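Local coordinates for cyclic di-GMP-binding protein XC_3703 (Xanthomonas campestris pv. campestris, PDB 5B7W) that binds the second messenger cyclic di-GMP and, in its absence, promotes DNA binding by a partner transcriptional regulator, thereby controlling virulence and biofilm formation, at residues D5-V10 and Q155-R160. Sequence-based numbering, arbitrary orientation.
Sequences DVISEV and QFDNFR
The ring of F156 meets V6 at its edge, CG2 of V6 lying near the ring plane 4.0 Å from CD1, and the two side chains run alongside each other toward helix 135-146, where both touch L145. They form the non-hydrogen-bonded pair of an antiparallel ladder joining strand 3-7, central in the four-stranded sheet of the RRM-like domain I, to edge strand 155-160. The N-terminal strand thus pairs with the C-terminal one, completing domain I across the insertion of domain II in the sequence. On either side of V6–F156, I7 and Q155 exchange two backbone hydrogen bonds, as do D5 and D157; the longest is D157 N to D5 O at 3.2 Å. The CA of F156 adds a C-H contact to the same D5 O.

On the sheet face away from the helices, CG2 and CD1 of I7 pack against the D157 carboxylate, while CG1 meets CB of Q155. D5 OD2 and N158 OD1 are two acceptors 3.3 Å apart, their groups turned 49° from each other; R129 NH1 probably offsets this closeness, making a salt bridge to D5 and a hydrogen bond to N158. A water also bridges D5 OD2 and D157 OD1. Past the end of strand 3-7, a bend at chi2 (92°) brings the amide of Q155 to E9: E9 N donates to Q155 OE1 at 2.9 Å, in the carbonyl plane and on a lone pair, while one water links NE2 to E9 O.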
# COMPACT_ATOMS: atom_id res chain seq x y z
N ASP A 5 -1.70 -16.53 6.86
CA ASP A 5 -0.65 -15.69 6.30
C ASP A 5 -0.99 -14.23 6.52
O ASP A 5 -2.11 -13.79 6.24
CB ASP A 5 -0.46 -15.97 4.81
CG ASP A 5 0.48 -17.13 4.55
OD1 ASP A 5 1.19 -17.54 5.49
OD2 ASP A 5 0.52 -17.62 3.40
N VAL A 6 -0.01 -13.47 7.01
CA VAL A 6 -0.09 -12.02 7.03
C VAL A 6 0.52 -11.52 5.73
O VAL A 6 1.70 -11.75 5.46
CB VAL A 6 0.65 -11.43 8.25
CG1 VAL A 6 0.46 -9.92 8.30
CG2 VAL A 6 0.15 -12.08 9.53
N ILE A 7 -0.29 -10.85 4.91
CA ILE A 7 0.15 -10.39 3.61
C ILE A 7 -0.04 -8.88 3.51
O ILE A 7 -0.75 -8.27 4.31
CB ILE A 7 -0.59 -11.10 2.45
CG1 ILE A 7 -2.07 -10.74 2.47
CG2 ILE A 7 -0.39 -12.60 2.53
CD1 ILE A 7 -2.87 -11.38 1.36
N SER A 8 0.61 -8.29 2.51
CA SER A 8 0.45 -6.88 2.18
C SER A 8 0.44 -6.81 0.65
O SER A 8 1.48 -6.69 0.01
CB SER A 8 1.56 -6.03 2.77
OG SER A 8 1.28 -4.65 2.59
N GLU A 9 -0.76 -6.91 0.08
CA GLU A 9 -0.92 -7.02 -1.36
C GLU A 9 -1.95 -6.02 -1.86
O GLU A 9 -2.86 -5.62 -1.13
CB GLU A 9 -1.33 -8.44 -1.76
CG GLU A 9 -0.28 -9.50 -1.47
CD GLU A 9 -0.70 -10.88 -1.93
OE1 GLU A 9 -1.86 -11.04 -2.35
OE2 GLU A 9 0.14 -11.80 -1.87
N VAL A 10 -1.78 -5.62 -3.12
CA VAL A 10 -2.70 -4.73 -3.80
C VAL A 10 -3.14 -5.42 -5.09
O VAL A 10 -2.30 -5.92 -5.84
CB VAL A 10 -2.05 -3.37 -4.11
CG1 VAL A 10 -3.02 -2.47 -4.85
CG2 VAL A 10 -1.57 -2.70 -2.83
N GLN A 155 -3.37 -7.61 5.26
CA GLN A 155 -4.50 -8.51 5.04
C GLN A 155 -4.12 -9.90 5.53
O GLN A 155 -2.95 -10.18 5.83
CB GLN A 155 -4.90 -8.55 3.56
CG GLN A 155 -5.14 -7.19 2.93
CD GLN A 155 -3.89 -6.62 2.29
OE1 GLN A 155 -3.22 -7.30 1.52
NE2 GLN A 155 -3.57 -5.37 2.61
N PHE A 156 -5.11 -10.78 5.61
CA PHE A 156 -4.92 -12.11 6.17
C PHE A 156 -5.69 -13.12 5.35
O PHE A 156 -6.88 -12.92 5.08
CB PHE A 156 -5.36 -12.15 7.64
CG PHE A 156 -4.88 -10.98 8.45
CD1 PHE A 156 -3.65 -11.01 9.08
CD2 PHE A 156 -5.66 -9.84 8.58
CE1 PHE A 156 -3.21 -9.93 9.82
CE2 PHE A 156 -5.23 -8.76 9.32
CZ PHE A 156 -4.00 -8.80 9.94
N ASP A 157 -5.03 -14.19 4.95
CA ASP A 157 -5.64 -15.22 4.11
C ASP A 157 -4.91 -16.54 4.33
O ASP A 157 -4.09 -16.66 5.24
CB ASP A 157 -5.63 -14.79 2.64
CG ASP A 157 -4.23 -14.79 2.04
OD1 ASP A 157 -3.24 -14.73 2.80
OD2 ASP A 157 -4.12 -14.84 0.79
N ASN A 158 -5.21 -17.52 3.48
CA ASN A 158 -4.55 -18.82 3.48
C ASN A 158 -4.64 -19.49 4.85
O ASN A 158 -3.66 -20.02 5.38
CB ASN A 158 -3.09 -18.69 3.02
CG ASN A 158 -2.51 -20.01 2.54
OD1 ASN A 158 -1.33 -20.29 2.73
ND2 ASN A 158 -3.35 -20.84 1.93
N PHE A 159 -5.84 -19.47 5.42
CA PHE A 159 -6.09 -20.11 6.70
C PHE A 159 -6.07 -21.62 6.52
O PHE A 159 -6.94 -22.19 5.85
CB PHE A 159 -7.43 -19.65 7.27
CG PHE A 159 -7.44 -18.22 7.74
CD1 PHE A 159 -7.44 -17.17 6.82
CD2 PHE A 159 -7.45 -17.92 9.09
CE1 PHE A 159 -7.45 -15.86 7.25
CE2 PHE A 159 -7.46 -16.61 9.52
CZ PHE A 159 -7.46 -15.58 8.60
N ARG A 160 -5.07 -22.28 7.11
CA ARG A 160 -4.91 -23.72 6.99
C ARG A 160 -4.96 -24.36 8.37
O ARG A 160 -4.65 -23.73 9.38
CB ARG A 160 -3.59 -24.08 6.30
CG ARG A 160 -3.40 -23.43 4.94
CD ARG A 160 -2.22 -24.01 4.18
NE ARG A 160 -0.97 -23.96 4.95
CZ ARG A 160 -0.37 -25.03 5.47
NH1 ARG A 160 -0.90 -26.23 5.30
NH2 ARG A 160 0.75 -24.89 6.15
O HOH W 1 -1.00 -16.40 1.35
O HOH W 2 -2.52 -3.71 0.59
O HOH W 3 -1.94 -14.04 -1.16